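Local structure of CyaB (Pseudomonas aeruginosa, 3R5G) at residues N37-E42 and Q97-Q102; D77-V82 and K165-C170. The protein probably makes cyclic AMP from ATP as an adenylyl cyclase, the chain described being the catalytic domain of a longer membrane protein. All coordinates share one frame; numbering follows the deposited sequence.

Contact 1: N37-E42 and Q97-Q102; sequences NNYLNE and QQWRAQ
Asn-38, the first residue of 37-42 to touch 97-102, reaches across with the NH2 end of its amide. Its CB already heads toward the other helix, and with CG trans to the backbone N (chi1 177°) ND2 arrives 3.9 Å from Trp-99 NE1. The amide plane stands 80° from the indole plane; two N-H donors meet obliquely here, and no hydrogen bond joins them. None crosses elsewhere between the segments, and the indole N-H of Trp-99 is buried with no acceptor anywhere in the model. Gln-98 stays at the margin, its OE1 4.3 Å from Asn-38 ND2, too far for a bond. Just before Asn-38, Asn-37 turns to the second subunit, where its OD1 accepts from Gly-125 N.

One residue on from Asn-38, Tyr-39 offers its CB, which lies near the indole plane at the rim of the six-membered ring, 4.2 Å from Trp-99 CZ2. The Tyr-39 side chain, buried, also packs on Met-92 and Leu-95 of helix 74-100 and on Ser-15 and Ile-17 of strand 6-18. This is the helical layer of the class III nucleotidyl cyclase domain, where helices 29-50 and 74-100 pack beside the central sheet; here they meet near the C-terminal end of the second. Trp-99 bridges the gap because chi1 of -65° sets CG opposite the carbonyl carbon and swings the indole toward helix 29-50, while Ile-104 and Leu-108 pack against it from the following loop.

Asn-41 also engages the second subunit: its OD1 accepts from Asp-127 N there. Glu-42 instead reaches helix 74-100 at His-91, about two turns before Trp-99, through OE1 to NE2.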
loop_
_atom_site.group_PDB
_atom_site.type_symbol
_atom_site.label_atom_id
_atom_site.label_comp_id
_atom_site.label_asym_id
_atom_site.label_seq_id
_atom_site.Cartn_x
_atom_site.Cartn_y
_atom_site.Cartn_z
ATOM N N ASN A 37 -0.287 16.119 -7.202
ATOM C CA ASN A 37 1.080 16.234 -7.553
ATOM C C ASN A 37 1.809 17.370 -6.783
ATOM O O ASN A 37 2.990 17.206 -6.476
ATOM C CB ASN A 37 1.247 16.367 -9.110
ATOM C CG ASN A 37 0.843 15.099 -9.845
ATOM O OD1 ASN A 37 0.576 14.110 -9.238
ATOM N ND2 ASN A 37 0.665 15.175 -11.165
ATOM N N ASN A 38 1.084 18.474 -6.553
ATOM C CA ASN A 38 1.630 19.583 -5.750
ATOM C C ASN A 38 1.987 19.074 -4.344
ATOM O O ASN A 38 3.107 19.297 -3.898
ATOM C CB ASN A 38 0.635 20.714 -5.684
ATOM C CG ASN A 38 1.111 21.891 -4.799
ATOM O OD1 ASN A 38 2.255 22.327 -4.890
ATOM N ND2 ASN A 38 0.193 22.448 -4.053
ATOM N N TYR A 39 1.036 18.373 -3.777
ATOM C CA TYR A 39 1.241 17.748 -2.440
ATOM C C TYR A 39 2.409 16.800 -2.428
ATOM O O TYR A 39 3.298 16.907 -1.608
ATOM C CB TYR A 39 -0.031 17.020 -2.015
ATOM C CG TYR A 39 0.205 16.213 -0.750
ATOM C CD1 TYR A 39 0.258 16.830 0.547
ATOM C CD2 TYR A 39 0.367 14.818 -0.823
ATOM C CE1 TYR A 39 0.552 16.072 1.711
ATOM C CE2 TYR A 39 0.613 14.044 0.337
ATOM C CZ TYR A 39 0.736 14.699 1.593
ATOM O OH TYR A 39 0.983 14.027 2.767
ATOM N N LEU A 40 2.454 15.852 -3.386
ATOM C CA LEU A 40 3.532 14.902 -3.383
ATOM C C LEU A 40 4.900 15.582 -3.642
ATOM O O LEU A 40 5.910 15.204 -3.109
ATOM C CB LEU A 40 3.242 13.797 -4.429
ATOM C CG LEU A 40 2.082 12.885 -4.072
ATOM C CD1 LEU A 40 1.771 11.952 -5.290
ATOM C CD2 LEU A 40 2.272 12.050 -2.768
ATOM N N ASN A 41 4.917 16.624 -4.502
ATOM C CA ASN A 41 6.163 17.322 -4.774
ATOM C C ASN A 41 6.641 18.069 -3.495
ATOM O O ASN A 41 7.793 17.983 -3.160
ATOM C CB ASN A 41 5.934 18.366 -5.888
ATOM C CG ASN A 41 7.218 18.751 -6.550
ATOM O OD1 ASN A 41 8.027 17.920 -6.961
ATOM N ND2 ASN A 41 7.485 20.054 -6.533
ATOM N N GLU A 42 5.662 18.667 -2.794
ATOM C CA GLU A 42 6.042 19.409 -1.539
ATOM C C GLU A 42 6.513 18.465 -0.474
ATOM O O GLU A 42 7.531 18.704 0.146
ATOM C CB GLU A 42 4.920 20.239 -0.959
ATOM C CG GLU A 42 4.522 21.435 -1.891
ATOM C CD GLU A 42 5.666 22.447 -1.963
ATOM O OE1 GLU A 42 6.004 23.026 -0.910
ATOM O OE2 GLU A 42 6.291 22.623 -3.042
ATOM N N GLN A 97 -4.227 26.345 3.144
ATOM C CA GLN A 97 -4.586 27.782 2.908
ATOM C C GLN A 97 -4.545 28.025 1.393
ATOM O O GLN A 97 -5.402 28.707 0.791
ATOM C CB GLN A 97 -3.562 28.722 3.560
ATOM C CG GLN A 97 -3.504 28.692 5.111
ATOM C CD GLN A 97 -2.175 29.247 5.709
ATOM O OE1 GLN A 97 -1.628 30.272 5.240
ATOM N NE2 GLN A 97 -1.657 28.565 6.758
ATOM N N GLN A 98 -3.552 27.473 0.737
ATOM C CA GLN A 98 -3.488 27.611 -0.704
ATOM C C GLN A 98 -4.681 26.956 -1.371
ATOM O O GLN A 98 -5.294 27.527 -2.315
ATOM C CB GLN A 98 -2.193 27.063 -1.301
ATOM C CG GLN A 98 -1.028 27.777 -0.797
ATOM C CD GLN A 98 0.281 27.229 -1.274
ATOM O OE1 GLN A 98 0.342 26.150 -1.927
ATOM N NE2 GLN A 98 1.346 27.980 -1.008
ATOM N N TRP A 99 -5.027 25.741 -0.940
ATOM C CA TRP A 99 -6.157 25.029 -1.499
ATOM C C TRP A 99 -7.501 25.705 -1.254
ATOM O O TRP A 99 -8.392 25.709 -2.133
ATOM C CB TRP A 99 -6.230 23.604 -0.945
ATOM C CG TRP A 99 -5.047 22.780 -1.368
ATOM C CD1 TRP A 99 -4.307 22.958 -2.433
ATOM C CD2 TRP A 99 -4.534 21.624 -0.693
ATOM N NE1 TRP A 99 -3.312 22.000 -2.510
ATOM C CE2 TRP A 99 -3.467 21.169 -1.439
ATOM C CE3 TRP A 99 -4.905 20.947 0.462
ATOM C CZ2 TRP A 99 -2.671 20.073 -1.032
ATOM C CZ3 TRP A 99 -4.160 19.866 0.861
ATOM C CH2 TRP A 99 -3.055 19.429 0.100
ATOM N N ARG A 100 -7.647 26.275 -0.067
ATOM C CA ARG A 100 -8.903 26.931 0.294
ATOM C C ARG A 100 -9.088 28.124 -0.669
ATOM O O ARG A 100 -10.241 28.454 -1.040
ATOM C CB ARG A 100 -8.947 27.328 1.790
ATOM C CG ARG A 100 -10.258 28.010 2.225
ATOM C CD ARG A 100 -10.283 28.170 3.746
ATOM N NE ARG A 100 -11.545 28.661 4.320
ATOM C CZ ARG A 100 -11.964 29.932 4.272
ATOM N NH1 ARG A 100 -11.285 30.876 3.602
ATOM N NH2 ARG A 100 -13.089 30.267 4.874
ATOM N N ALA A 101 -7.980 28.740 -1.078
ATOM C CA ALA A 101 -8.026 29.849 -2.047
ATOM C C ALA A 101 -8.420 29.429 -3.458
ATOM O O ALA A 101 -8.784 30.293 -4.284
ATOM C CB ALA A 101 -6.678 30.639 -2.087
ATOM N N GLN A 102 -8.310 28.136 -3.790
ATOM C CA GLN A 102 -8.829 27.660 -5.072
ATOM C C GLN A 102 -10.244 27.197 -4.890
ATOM O O GLN A 102 -10.813 26.610 -5.793
ATOM C CB GLN A 102 -8.070 26.455 -5.623
ATOM C CG GLN A 102 -6.574 26.446 -5.572
ATOM C CD GLN A 102 -6.045 25.000 -5.741
ATOM O OE1 GLN A 102 -5.167 24.567 -4.996
ATOM N NE2 GLN A 102 -6.604 24.244 -6.717
#

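Contact 2: D77-V82 and K165-C170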
loop_
_atom_site.group_PDB
_atom_site.type_symbol
_atom_site.label_atom_id
_atom_site.label_comp_id
_atom_site.label_asym_id
_atom_site.label_seq_id
_atom_site.Cartn_x
_atom_site.Cartn_y
_atom_site.Cartn_z
ATOM N N ASP A 77 18.630 9.080 13.147
ATOM C CA ASP A 77 17.755 8.672 12.046
ATOM C C ASP A 77 16.275 8.810 12.503
ATOM O O ASP A 77 15.437 9.264 11.743
ATOM C CB ASP A 77 18.021 7.215 11.550
ATOM C CG ASP A 77 19.365 7.015 10.862
ATOM O OD1 ASP A 77 19.987 7.979 10.407
ATOM O OD2 ASP A 77 19.772 5.868 10.763
ATOM N N ALA A 78 16.028 8.371 13.709
ATOM C CA ALA A 78 14.646 8.473 14.265
ATOM C C ALA A 78 14.262 9.914 14.513
ATOM O O ALA A 78 13.111 10.294 14.167
ATOM C CB ALA A 78 14.564 7.677 15.571
ATOM N N VAL A 79 15.153 10.715 15.115
ATOM C CA VAL A 79 14.840 12.130 15.283
ATOM C C VAL A 79 14.557 12.766 13.900
ATOM O O VAL A 79 13.646 13.595 13.760
ATOM C CB VAL A 79 15.965 12.849 15.976
ATOM C CG1 VAL A 79 15.791 14.369 15.976
ATOM C CG2 VAL A 79 15.983 12.323 17.429
ATOM N N ALA A 80 15.389 12.436 12.872
ATOM C CA ALA A 80 15.147 13.023 11.575
ATOM C C ALA A 80 13.764 12.667 10.962
ATOM O O ALA A 80 13.014 13.550 10.439
ATOM C CB ALA A 80 16.291 12.592 10.600
ATOM N N ALA A 81 13.369 11.365 11.142
ATOM C CA ALA A 81 12.112 10.934 10.560
ATOM C C ALA A 81 10.979 11.692 11.298
ATOM O O ALA A 81 10.048 12.095 10.667
ATOM C CB ALA A 81 11.921 9.430 10.821
ATOM N N VAL A 82 11.001 11.716 12.615
ATOM C CA VAL A 82 9.845 12.372 13.322
ATOM C C VAL A 82 9.832 13.863 13.075
ATOM O O VAL A 82 8.737 14.454 12.965
ATOM C CB VAL A 82 9.969 11.999 14.778
ATOM C CG1 VAL A 82 8.826 12.615 15.680
ATOM C CG2 VAL A 82 9.766 10.475 14.914
ATOM N N LYS A 165 12.994 10.455 22.779
ATOM C CA LYS A 165 12.284 11.106 23.935
ATOM C C LYS A 165 12.985 12.274 24.578
ATOM O O LYS A 165 12.284 13.093 25.145
ATOM C CB LYS A 165 11.880 10.080 24.997
ATOM C CG LYS A 165 13.153 9.418 25.627
ATOM C CD LYS A 165 12.829 8.254 26.552
ATOM C CE LYS A 165 14.162 7.605 26.914
ATOM N NZ LYS A 165 14.017 6.424 27.757
ATOM N N ASP A 166 14.308 12.371 24.535
ATOM C CA ASP A 166 14.978 13.511 25.157
ATOM C C ASP A 166 14.897 14.765 24.340
ATOM O O ASP A 166 15.146 15.817 24.871
ATOM C CB ASP A 166 16.445 13.133 25.369
ATOM C CG ASP A 166 17.079 12.414 24.136
ATOM O OD1 ASP A 166 16.466 11.533 23.362
ATOM O OD2 ASP A 166 18.322 12.646 23.996
ATOM N N VAL A 167 14.547 14.670 23.050
ATOM C CA VAL A 167 14.528 15.832 22.190
ATOM C C VAL A 167 13.174 16.138 21.502
ATOM O O VAL A 167 13.006 17.221 21.004
ATOM C CB VAL A 167 15.690 15.836 21.230
ATOM C CG1 VAL A 167 17.001 15.426 21.962
ATOM C CG2 VAL A 167 15.470 14.868 20.178
ATOM N N ILE A 168 12.256 15.181 21.468
ATOM C CA ILE A 168 10.968 15.428 20.883
ATOM C C ILE A 168 9.907 15.085 21.924
ATOM O O ILE A 168 9.907 14.058 22.566
ATOM C CB ILE A 168 10.745 14.550 19.598
ATOM C CG1 ILE A 168 11.698 15.105 18.513
ATOM C CG2 ILE A 168 9.243 14.539 19.192
ATOM C CD1 ILE A 168 11.659 14.315 17.164
ATOM N N MET A 169 8.941 15.985 22.033
ATOM C CA MET A 169 7.891 15.852 23.056
ATOM C C MET A 169 6.782 14.900 22.577
ATOM O O MET A 169 6.284 15.003 21.440
ATOM C CB MET A 169 7.212 17.201 23.263
ATOM C CG MET A 169 6.351 17.274 24.439
ATOM S SD MET A 169 7.248 17.365 26.010
ATOM C CE MET A 169 8.036 18.978 25.862
ATOM N N CYS A 170 6.425 13.924 23.427
ATOM C CA CYS A 170 5.478 12.859 23.062
ATOM C C CYS A 170 4.450 12.740 24.200
ATOM O O CYS A 170 4.725 13.122 25.350
ATOM C CB CYS A 170 6.215 11.503 22.919
ATOM S SG CYS A 170 7.470 11.575 21.560
#
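Ile-168 pushes its CD1 methyl into the side of helix 74-100, where it comes to rest 3.6 Å from Val-82 CG1 and 3.7 Å from Val-82 CB. The isoleucine is extended, CD1 trans to CA with chi2 at 178°, which carries the methyl to the full length of the side chain. Its other branch, CG2, adds a looser touch on the same valine methyl, 4.0 Å from Val-82 CG1. One turn back along the helix, Val-79 approaches the same CD1 with its CG1 at 4.3 Å, and its carbonyl O is 4.0 Å from that methyl. The outer edge is closed by Val-167, whose CG2 meets Val-79 CG2 methyl to methyl at 3.8 Å, the two side chains crossing at about a right angle. All the side-chain contacts are apolar, and no hydrogen bond joins the segments.

A second shell surrounds these side chains. Val-190 of strand 185-190 packs on both Val-82 and Ile-168, backing the inner pair, while Ile-164, at the end of helix 158-164, touches Val-79. At the solvent-facing end Asp-166 OD2 forms a salt bridge with Lys-75 NZ near the start of helix 74-100, linking the loop just before Val-167 to the helix. After the isoleucine, Met-169 is tied by its backbone to Val-191, and strand 170-176 follows. The arrangement is thus a connection between helix 158-164 and strand 170-176 laid against an i, i+3 pair of valines on a long helix, part of the alpha/beta packing of the class III nucleotidyl cyclase catalytic domain.

Both contacts draw on helix 74-100, contact 2 near its start and contact 1 at its far end, with centres 27 Å apart and nearest atoms about 12 Å from each other. Each is partly buried, with two buried residues and one exposed among the four that touch, but the centre of contact 1 lies about 18 Å from the centre of the chain and that of contact 2 about 14 Å. Contact 1 sets helix against helix, mixing amides with aromatic rings, and the outer side of its 37-42 segment binds the second subunit. Contact 2 sets helix against loop through aliphatic side chains, with no other chain of the assembly touching it. Neither has a hydrogen bond between its segments.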